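Local coordinates for protein neutral ceramidase (Pseudomonas aeruginosa, PDB 2ZWS) that hydrolyses the N-acyl bond of ceramides to give sphingosine and a free fatty acid, and also runs the reverse synthesis, as a zinc-dependent secreted amidohydrolase, at residues 523-529 with 541-547; 559-565 with 612-618. One frame throughout, in Å; residues are numbered along the deposited sequence. Where two conformers were deposited one is given.

Both contacts lie in the C-terminal beta-sandwich, and each joins two neighbouring antiparallel strands, interaction 1 in one sheet and interaction 2 in the other. Interaction 1 lies at an outermost strand, where a beta bulge breaks the pairing; interaction 2 joins inner strands in regular register, beside the magnesium site. Both are partly buried, half the touching residues in each; the exposed one is Gln528, on the edge strand, in interaction 1 and Arg616, on the face away from the other sheet, in interaction 2. Between the sheets, Phe544 and Val542 pack against His617 and Ile615. Interaction 1 rests on backbone bonds and apolar contacts, among them the Phe544 ring against Val526; interaction 2 adds tyrosine-glutamate and histidine-carbonyl bonds and aromatic packing.

Interaction 1 of 2, residues 523-529 with 541-547; sequences FGDVLQQ and TVAFVTG
Leu527 and Gln528 both turn their backbone N-H groups to the carbonyl of Ala543, the signature of a classic beta bulge. Leu527 N lies 2.7 Å from Ala543 O and Gln528 N 3.2 Å, both approaching from the same face of the carbonyl plane. Ala543 N answers with a bond to Gln528 O. Further along, Val545 is gripped twice, its N bonding to Asp525 O and its O accepting from Gly524 N at 2.8 Å. Gly524 has a positive phi of 90°, where a beta carbon would crowd the preceding carbonyl oxygen, so glycine suits this turn.

Side chains fill in around this frame. Leu527 crosses Val545 at about a right angle, CD2 lying 3.7 Å from Val545 CG2. Val526 runs alongside Phe544, and with CG2 anti to the carbonyl carbon that methyl comes 3.6 Å from Phe544 CE1. Gly524 O meets the same ring at its edge, in plane, 3.4 Å from Phe544 CD1. At the far end Gln528, extended, makes a weak bond from NE2 to Thr541 O.

Outside the pair, strand 595-603 bonds to the other edge of 541-545, while Phe544 meets His617 across the sandwich. The bulge thus lets one carbonyl satisfy two amides where the edge strand turns a corner, keeping the backbone bonded despite the shifted register.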
ATOM      1  N   PHE A 523      14.649  31.914   4.748  1.00 18.74           N
ATOM      2  CA  PHE A 523      13.819  30.706   4.793  1.00 18.56           C
ATOM      3  C   PHE A 523      12.628  30.958   5.718  1.00 18.25           C
ATOM      4  O   PHE A 523      12.792  31.514   6.792  1.00 19.21           O
ATOM      5  CB  PHE A 523      14.615  29.505   5.319  1.00 17.81           C
ATOM      6  CG  PHE A 523      15.665  29.003   4.388  1.00 17.92           C
ATOM      7  CD1 PHE A 523      15.332  28.525   3.130  1.00 16.49           C
ATOM      8  CD2 PHE A 523      17.010  28.987   4.774  1.00 16.91           C
ATOM      9  CE1 PHE A 523      16.315  28.068   2.255  1.00 18.19           C
ATOM     10  CE2 PHE A 523      18.001  28.529   3.902  1.00 18.03           C
ATOM     11  CZ  PHE A 523      17.645  28.043   2.651  1.00 18.44           C
ATOM     12  N   GLY A 524      11.427  30.527   5.338  1.00 18.40           N
ATOM     13  CA  GLY A 524      10.239  30.753   6.177  1.00 17.90           C
ATOM     14  C   GLY A 524       9.475  32.049   5.902  1.00 18.19           C
ATOM     15  O   GLY A 524       8.342  32.232   6.371  1.00 18.16           O
ATOM     16  N   ASP A 525      10.068  32.945   5.112  1.00 18.84           N
ATOM     17  CA  ASP A 525       9.373  34.173   4.757  1.00 19.37           C
ATOM     18  C   ASP A 525       8.102  33.848   3.965  1.00 19.10           C
ATOM     19  O   ASP A 525       8.076  32.925   3.143  1.00 18.65           O
ATOM     20  CB  ASP A 525      10.285  35.103   3.943  1.00 19.44           C
ATOM     21  CG  ASP A 525      11.272  35.895   4.812  1.00 22.10           C
ATOM     22  OD1 ASP A 525      11.287  35.726   6.065  1.00 24.75           O
ATOM     23  OD2 ASP A 525      12.032  36.697   4.221  1.00 23.96           O
ATOM     24  N   VAL A 526       7.045  34.605   4.221  1.00 18.86           N
ATOM     25  CA  VAL A 526       5.782  34.439   3.499  1.00 18.37           C
ATOM     26  C   VAL A 526       5.838  35.124   2.124  1.00 18.98           C
ATOM     27  O   VAL A 526       6.062  36.349   2.029  1.00 20.02           O
ATOM     28  CB  VAL A 526       4.569  34.921   4.316  1.00 18.66           C
ATOM     29  CG1 VAL A 526       3.289  34.739   3.520  1.00 19.48           C
ATOM     30  CG2 VAL A 526       4.483  34.136   5.608  1.00 18.81           C
ATOM     31  N   LEU A 527       5.620  34.325   1.079  1.00 18.13           N
ATOM     32  CA  LEU A 527       5.542  34.800  -0.296  1.00 18.20           C
ATOM     33  C   LEU A 527       4.135  35.216  -0.701  1.00 18.92           C
ATOM     34  O   LEU A 527       3.964  36.127  -1.523  1.00 19.28           O
ATOM     35  CB  LEU A 527       6.064  33.732  -1.262  1.00 18.05           C
ATOM     36  CG  LEU A 527       7.537  33.325  -1.073  1.00 16.38           C
ATOM     37  CD1 LEU A 527       7.847  32.054  -1.873  1.00 15.65           C
ATOM     38  CD2 LEU A 527       8.455  34.495  -1.525  1.00 17.89           C
ATOM     39  N   GLN A 528       3.136  34.519  -0.158  1.00 18.29           N
ATOM     40  CA  GLN A 528       1.736  34.810  -0.438  1.00 18.23           C
ATOM     41  C   GLN A 528       0.953  34.710   0.855  1.00 17.88           C
ATOM     42  O   GLN A 528       0.834  33.613   1.413  1.00 16.63           O
ATOM     43  CB  GLN A 528       1.154  33.824  -1.450  1.00 18.72           C
ATOM     44  CG  GLN A 528      -0.326  34.072  -1.755  1.00 20.03           C
ATOM     45  CD  GLN A 528      -0.780  33.326  -2.978  1.00 24.87           C
ATOM     46  OE1 GLN A 528      -0.024  33.168  -3.934  1.00 28.91           O
ATOM     47  NE2 GLN A 528      -2.020  32.868  -2.965  1.00 26.29           N
ATOM     48  N   GLN A 529       0.464  35.852   1.331  1.00 18.20           N
ATOM     49  CA  GLN A 529      -0.369  35.910   2.525  1.00 18.06           C
ATOM     50  C   GLN A 529      -1.797  35.532   2.177  1.00 18.33           C
ATOM     51  O   GLN A 529      -2.225  35.698   1.039  1.00 18.63           O
ATOM     52  CB  GLN A 529      -0.334  37.321   3.153  1.00 18.56           C
ATOM     53  CG  GLN A 529       1.039  37.717   3.709  1.00 19.02           C
ATOM     54  CD  GLN A 529       1.359  37.146   5.088  1.00 20.84           C
ATOM     55  OE1 GLN A 529       0.610  36.329   5.629  1.00 20.07           O
ATOM     56  NE2 GLN A 529       2.511  37.558   5.649  1.00 19.97           N
ATOM     57  N   THR A 541      -5.024  29.709  -0.002  1.00 16.11           N
ATOM     58  CA  THR A 541      -3.699  29.349  -0.537  0.50 16.19           C
ATOM     59  C   THR A 541      -2.662  30.368  -0.086  1.00 15.59           C
ATOM     60  O   THR A 541      -2.828  31.592  -0.244  1.00 16.62           O
ATOM     61  CB  THR A 541      -3.666  29.141  -2.094  0.50 16.66           C
ATOM     62  OG1 THR A 541      -2.380  28.638  -2.518  0.50 17.38           O
ATOM     63  CG2 THR A 541      -3.935  30.417  -2.818  0.50 17.27           C
ATOM     64  N   VAL A 542      -1.604  29.840   0.517  1.00 14.47           N
ATOM     65  CA  VAL A 542      -0.485  30.648   0.975  1.00 14.46           C
ATOM     66  C   VAL A 542       0.828  30.019   0.510  1.00 13.72           C
ATOM     67  O   VAL A 542       0.837  28.892  -0.007  1.00 15.05           O
ATOM     68  CB  VAL A 542      -0.476  30.787   2.519  1.00 14.27           C
ATOM     69  CG1 VAL A 542      -1.790  31.419   3.030  1.00 16.58           C
ATOM     70  CG2 VAL A 542      -0.194  29.430   3.202  1.00 15.50           C
ATOM     71  N   ALA A 543       1.945  30.727   0.704  1.00 14.47           N
ATOM     72  CA  ALA A 543       3.218  30.193   0.211  1.00 14.45           C
ATOM     73  C   ALA A 543       4.370  30.780   0.986  1.00 14.96           C
ATOM     74  O   ALA A 543       4.299  31.954   1.386  1.00 15.14           O
ATOM     75  CB  ALA A 543       3.402  30.467  -1.285  1.00 14.40           C
ATOM     76  N   PHE A 544       5.429  29.982   1.138  1.00 14.43           N
ATOM     77  CA  PHE A 544       6.616  30.332   1.952  1.00 14.96           C
ATOM     78  C   PHE A 544       7.904  30.005   1.205  1.00 15.31           C
ATOM     79  O   PHE A 544       7.943  29.059   0.420  1.00 15.92           O
ATOM     80  CB  PHE A 544       6.674  29.456   3.201  1.00 14.71           C
ATOM     81  CG  PHE A 544       5.515  29.620   4.142  1.00 14.78           C
ATOM     82  CD1 PHE A 544       5.614  30.434   5.270  1.00 17.00           C
ATOM     83  CD2 PHE A 544       4.320  28.941   3.898  1.00 17.76           C
ATOM     84  CE1 PHE A 544       4.551  30.542   6.141  1.00 17.15           C
ATOM     85  CE2 PHE A 544       3.244  29.074   4.759  1.00 16.80           C
ATOM     86  CZ  PHE A 544       3.367  29.868   5.900  1.00 17.08           C
ATOM     87  N   VAL A 545       8.967  30.777   1.466  1.00 14.99           N
ATOM     88  CA  VAL A 545      10.335  30.415   1.046  1.00 15.51           C
ATOM     89  C   VAL A 545      10.701  29.162   1.837  1.00 15.29           C
ATOM     90  O   VAL A 545      10.537  29.143   3.056  1.00 15.51           O
ATOM     91  CB  VAL A 545      11.325  31.561   1.400  1.00 15.12           C
ATOM     92  CG1 VAL A 545      12.743  31.169   1.085  1.00 17.57           C
ATOM     93  CG2 VAL A 545      10.944  32.844   0.671  1.00 16.12           C
ATOM     94  N   THR A 546      11.182  28.115   1.170  1.00 14.86           N
ATOM     95  CA  THR A 546      11.433  26.854   1.868  0.50 16.03           C
ATOM     96  C   THR A 546      12.768  26.220   1.498  1.00 15.63           C
ATOM     97  O   THR A 546      13.584  26.824   0.782  1.00 15.63           O
ATOM     98  CB  THR A 546      10.303  25.839   1.599  0.50 16.29           C
ATOM     99  OG1 THR A 546       9.049  26.509   1.610  0.50 19.39           O
ATOM    100  CG2 THR A 546      10.297  24.784   2.678  0.50 15.92           C
ATOM    101  N   GLY A 547      12.998  25.004   2.009  1.00 15.62           N
ATOM    102  CA  GLY A 547      14.101  24.147   1.577  1.00 15.77           C
ATOM    103  C   GLY A 547      13.545  22.789   1.142  1.00 16.12           C
ATOM    104  O   GLY A 547      12.371  22.460   1.368  1.00 16.75           O
TER

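Interaction 2 of 2, residues 559-565 with 612-618; sequences FLEVVNI and HYYIRHY
Tyr618 OH donates to Glu561 OE1 at 2.8 Å, meeting the carboxylate from above its plane, while OE1 lies at the edge of the tyrosine ring and in its plane. The two flat groups stand 76° apart. This bond spans regular antiparallel strands in one sheet of the C-terminal beta-sandwich. Phe559 O takes two donors: His617 ND1 at 2.9 Å in the carbonyl plane, and Tyr618 N from above it. Holding CG anti to the backbone N (chi1 168°) lets the imidazole reach back to that carbonyl. Paired backbone bonds link Glu561 with Arg616 and Val563 with Tyr614, and Ile565 N bonds to His612 O.

Beta-branched Val562, Val563 and Ile615 suit such extended chain. Val562 and Ile615 face the opposite sheet, touching Trp602 and Ile600 respectively. On the same face the Asn564 amide lies nearly parallel to the Tyr613 ring, with OD1 over one face and bonded to Gly566 N. Phe559 N bonds to Asp579, a magnesium ligand, tying this end to the metal site.

On the other face, that of Glu561, Val563, Tyr614 and Arg616, Ile565 CG2 comes to the edge of the Tyr614 ring. Val563 CB sits over the face of that ring in a CH-pi contact, 3.9 Å from the Tyr614 centroid and 14° off its normal.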
ATOM      1  N   PHE A 559       4.604  19.273   7.528  1.00 13.56           N
ATOM      2  CA  PHE A 559       5.091  20.458   6.815  1.00 14.16           C
ATOM      3  C   PHE A 559       4.206  21.668   7.020  1.00 14.66           C
ATOM      4  O   PHE A 559       4.569  22.782   6.601  1.00 15.23           O
ATOM      5  CB  PHE A 559       5.214  20.159   5.312  1.00 14.17           C
ATOM      6  CG  PHE A 559       6.355  19.234   4.979  1.00 14.25           C
ATOM      7  CD1 PHE A 559       7.667  19.726   4.922  1.00 13.94           C
ATOM      8  CD2 PHE A 559       6.143  17.867   4.773  1.00 13.78           C
ATOM      9  CE1 PHE A 559       8.732  18.894   4.631  1.00 14.83           C
ATOM     10  CE2 PHE A 559       7.211  17.019   4.476  1.00 13.40           C
ATOM     11  CZ  PHE A 559       8.523  17.529   4.427  1.00 14.20           C
ATOM     12  N   LEU A 560       3.043  21.470   7.634  1.00 14.38           N
ATOM     13  CA  LEU A 560       2.077  22.551   7.749  1.00 14.55           C
ATOM     14  C   LEU A 560       1.119  22.311   8.900  1.00 14.91           C
ATOM     15  O   LEU A 560       0.803  21.182   9.264  1.00 14.39           O
ATOM     16  CB  LEU A 560       1.277  22.724   6.454  1.00 14.24           C
ATOM     17  CG  LEU A 560       0.203  21.674   6.122  1.00 12.44           C
ATOM     18  CD1 LEU A 560      -1.191  22.061   6.669  1.00 14.92           C
ATOM     19  CD2 LEU A 560       0.174  21.361   4.622  1.00 13.61           C
ATOM     20  N   GLU A 561       0.622  23.410   9.432  1.00 15.04           N
ATOM     21  CA  GLU A 561      -0.418  23.386  10.451  1.00 16.67           C
ATOM     22  C   GLU A 561      -1.394  24.499  10.113  1.00 16.96           C
ATOM     23  O   GLU A 561      -0.965  25.599   9.753  1.00 17.55           O
ATOM     24  CB  GLU A 561       0.196  23.617  11.836  1.00 16.97           C
ATOM     25  CG  GLU A 561       0.875  22.377  12.425  1.00 17.75           C
ATOM     26  CD  GLU A 561       1.647  22.641  13.724  1.00 20.06           C
ATOM     27  OE1 GLU A 561       1.820  23.824  14.119  1.00 23.28           O
ATOM     28  OE2 GLU A 561       2.101  21.643  14.332  1.00 24.58           O
ATOM     29  N   VAL A 562      -2.694  24.210  10.207  1.00 17.35           N
ATOM     30  CA  VAL A 562      -3.743  25.234  10.237  1.00 16.75           C
ATOM     31  C   VAL A 562      -4.065  25.434  11.699  1.00 18.17           C
ATOM     32  O   VAL A 562      -4.447  24.470  12.380  1.00 17.68           O
ATOM     33  CB  VAL A 562      -5.013  24.827   9.480  1.00 16.87           C
ATOM     34  CG1 VAL A 562      -5.991  25.976   9.470  1.00 17.72           C
ATOM     35  CG2 VAL A 562      -4.676  24.461   8.044  1.00 14.87           C
ATOM     36  N   VAL A 563      -3.907  26.678  12.154  1.00 19.32           N
ATOM     37  CA  VAL A 563      -3.997  27.002  13.572  1.00 20.67           C
ATOM     38  C   VAL A 563      -5.175  27.928  13.850  1.00 21.42           C
ATOM     39  O   VAL A 563      -5.294  28.988  13.225  1.00 20.78           O
ATOM     40  CB  VAL A 563      -2.679  27.629  14.092  1.00 20.22           C
ATOM     41  CG1 VAL A 563      -2.770  27.907  15.605  1.00 20.14           C
ATOM     42  CG2 VAL A 563      -1.482  26.732  13.817  1.00 21.18           C
ATOM     43  N   ASN A 564      -6.034  27.505  14.780  1.00 22.96           N
ATOM     44  CA  ASN A 564      -7.197  28.254  15.249  1.00 25.03           C
ATOM     45  C   ASN A 564      -6.791  29.076  16.478  1.00 25.79           C
ATOM     46  O   ASN A 564      -6.250  28.520  17.441  1.00 26.17           O
ATOM     47  CB  ASN A 564      -8.309  27.248  15.609  1.00 25.71           C
ATOM     48  CG  ASN A 564      -9.621  27.908  16.055  1.00 28.18           C
ATOM     49  OD1 ASN A 564      -9.868  29.094  15.825  1.00 30.41           O
ATOM     50  ND2 ASN A 564     -10.490  27.110  16.669  1.00 31.60           N
ATOM     51  N   ILE A 565      -7.020  30.392  16.432  1.00 26.72           N
ATOM     52  CA  ILE A 565      -6.715  31.276  17.585  1.00 28.09           C
ATOM     53  C   ILE A 565      -7.964  31.977  18.131  1.00 29.52           C
ATOM     54  O   ILE A 565      -7.872  32.980  18.857  1.00 29.22           O
ATOM     55  CB  ILE A 565      -5.606  32.305  17.278  1.00 27.91           C
ATOM     56  CG1 ILE A 565      -5.857  32.977  15.922  1.00 27.48           C
ATOM     57  CG2 ILE A 565      -4.231  31.633  17.356  1.00 28.60           C
ATOM     58  CD1 ILE A 565      -4.898  34.111  15.593  1.00 27.80           C
ATOM     59  N   HIS A 612     -10.687  33.280  13.879  1.00 27.51           N
ATOM     60  CA  HIS A 612      -9.405  33.649  13.290  1.00 26.92           C
ATOM     61  C   HIS A 612      -8.425  32.479  13.251  1.00 25.59           C
ATOM     62  O   HIS A 612      -8.329  31.701  14.207  1.00 25.26           O
ATOM     63  CB  HIS A 612      -8.825  34.853  14.035  1.00 27.38           C
ATOM     64  CG  HIS A 612      -9.648  36.095  13.865  1.00 29.09           C
ATOM     65  ND1 HIS A 612     -10.679  36.431  14.719  1.00 31.32           N
ATOM     66  CD2 HIS A 612      -9.628  37.051  12.906  1.00 29.80           C
ATOM     67  CE1 HIS A 612     -11.238  37.557  14.309  1.00 31.10           C
ATOM     68  NE2 HIS A 612     -10.623  37.951  13.207  1.00 31.36           N
ATOM     69  N   TYR A 613      -7.710  32.377  12.131  1.00 23.62           N
ATOM     70  CA  TYR A 613      -6.819  31.262  11.855  1.00 22.35           C
ATOM     71  C   TYR A 613      -5.524  31.772  11.237  1.00 21.63           C
ATOM     72  O   TYR A 613      -5.486  32.875  10.684  1.00 21.69           O
ATOM     73  CB  TYR A 613      -7.485  30.318  10.847  1.00 22.13           C
ATOM     74  CG  TYR A 613      -8.708  29.594  11.369  1.00 21.41           C
ATOM     75  CD1 TYR A 613      -8.600  28.285  11.839  1.00 21.91           C
ATOM     76  CD2 TYR A 613      -9.972  30.204  11.374  1.00 21.22           C
ATOM     77  CE1 TYR A 613      -9.703  27.597  12.318  1.00 22.06           C
ATOM     78  CE2 TYR A 613     -11.095  29.524  11.866  1.00 22.73           C
ATOM     79  CZ  TYR A 613     -10.947  28.213  12.335  1.00 23.87           C
ATOM     80  OH  TYR A 613     -12.034  27.511  12.816  1.00 24.31           O
ATOM     81  N   TYR A 614      -4.467  30.974  11.308  1.00 21.24           N
ATOM     82  CA  TYR A 614      -3.305  31.236  10.470  1.00 20.92           C
ATOM     83  C   TYR A 614      -2.670  29.924  10.041  1.00 19.74           C
ATOM     84  O   TYR A 614      -3.049  28.865  10.534  1.00 20.16           O
ATOM     85  CB  TYR A 614      -2.295  32.143  11.176  1.00 21.70           C
ATOM     86  CG  TYR A 614      -1.614  31.567  12.402  1.00 22.48           C
ATOM     87  CD1 TYR A 614      -2.147  31.765  13.688  1.00 23.54           C
ATOM     88  CD2 TYR A 614      -0.412  30.878  12.290  1.00 22.87           C
ATOM     89  CE1 TYR A 614      -1.503  31.255  14.813  1.00 23.21           C
ATOM     90  CE2 TYR A 614       0.243  30.391  13.406  1.00 22.71           C
ATOM     91  CZ  TYR A 614      -0.313  30.574  14.665  1.00 24.53           C
ATOM     92  OH  TYR A 614       0.348  30.082  15.762  1.00 25.22           O
ATOM     93  N   ILE A 615      -1.717  29.989   9.124  1.00 18.91           N
ATOM     94  CA  ILE A 615      -1.052  28.777   8.649  1.00 18.31           C
ATOM     95  C   ILE A 615       0.439  28.844   8.991  1.00 17.89           C
ATOM     96  O   ILE A 615       1.096  29.864   8.760  1.00 17.66           O
ATOM     97  CB  ILE A 615      -1.309  28.563   7.124  1.00 17.71           C
ATOM     98  CG1 ILE A 615      -2.790  28.216   6.882  1.00 18.50           C
ATOM     99  CG2 ILE A 615      -0.382  27.470   6.545  1.00 17.80           C
ATOM    100  CD1 ILE A 615      -3.226  28.222   5.425  1.00 19.97           C
ATOM    101  N   ARG A 616       0.951  27.775   9.594  1.00 17.54           N
ATOM    102  CA  ARG A 616       2.363  27.642   9.898  1.00 17.78           C
ATOM    103  C   ARG A 616       3.022  26.610   8.972  1.00 16.69           C
ATOM    104  O   ARG A 616       2.449  25.531   8.703  1.00 16.39           O
ATOM    105  CB  ARG A 616       2.544  27.247  11.367  1.00 18.57           C
ATOM    106  CG  ARG A 616       3.960  27.203  11.851  1.00 21.76           C
ATOM    107  CD  ARG A 616       4.017  27.219  13.371  1.00 24.74           C
ATOM    108  NE  ARG A 616       5.398  27.081  13.826  1.00 25.27           N
ATOM    109  CZ  ARG A 616       5.773  27.106  15.099  1.00 26.92           C
ATOM    110  NH1 ARG A 616       7.053  26.965  15.412  1.00 27.42           N
ATOM    111  NH2 ARG A 616       4.860  27.249  16.052  1.00 28.12           N
ATOM    112  N   HIS A 617       4.225  26.929   8.509  1.00 16.76           N
ATOM    113  CA  HIS A 617       5.023  26.023   7.702  1.00 16.19           C
ATOM    114  C   HIS A 617       6.275  25.580   8.454  1.00 16.44           C
ATOM    115  O   HIS A 617       6.924  26.387   9.109  1.00 16.35           O
ATOM    116  CB  HIS A 617       5.413  26.681   6.364  1.00 15.89           C
ATOM    117  CG  HIS A 617       6.453  25.936   5.589  1.00 16.53           C
ATOM    118  ND1 HIS A 617       6.313  24.608   5.221  1.00 13.35           N
ATOM    119  CD2 HIS A 617       7.622  26.358   5.044  1.00 15.49           C
ATOM    120  CE1 HIS A 617       7.375  24.241   4.523  1.00 16.54           C
ATOM    121  NE2 HIS A 617       8.187  25.279   4.414  1.00 16.89           N
ATOM    122  N   TYR A 618       6.579  24.288   8.375  1.00 16.31           N
ATOM    123  CA  TYR A 618       7.828  23.722   8.888  1.00 16.08           C
ATOM    124  C   TYR A 618       8.557  23.049   7.736  1.00 15.66           C
ATOM    125  O   TYR A 618       7.929  22.306   6.981  1.00 15.98           O
ATOM    126  CB  TYR A 618       7.532  22.651   9.938  1.00 17.09           C
ATOM    127  CG  TYR A 618       6.725  23.072  11.128  1.00 17.87           C
ATOM    128  CD1 TYR A 618       7.362  23.380  12.326  1.00 18.49           C
ATOM    129  CD2 TYR A 618       5.335  23.128  11.091  1.00 17.15           C
ATOM    130  CE1 TYR A 618       6.633  23.737  13.447  1.00 20.66           C
ATOM    131  CE2 TYR A 618       4.589  23.484  12.205  1.00 19.18           C
ATOM    132  CZ  TYR A 618       5.258  23.800  13.384  1.00 19.61           C
ATOM    133  OH  TYR A 618       4.550  24.150  14.523  1.00 20.99           O
TER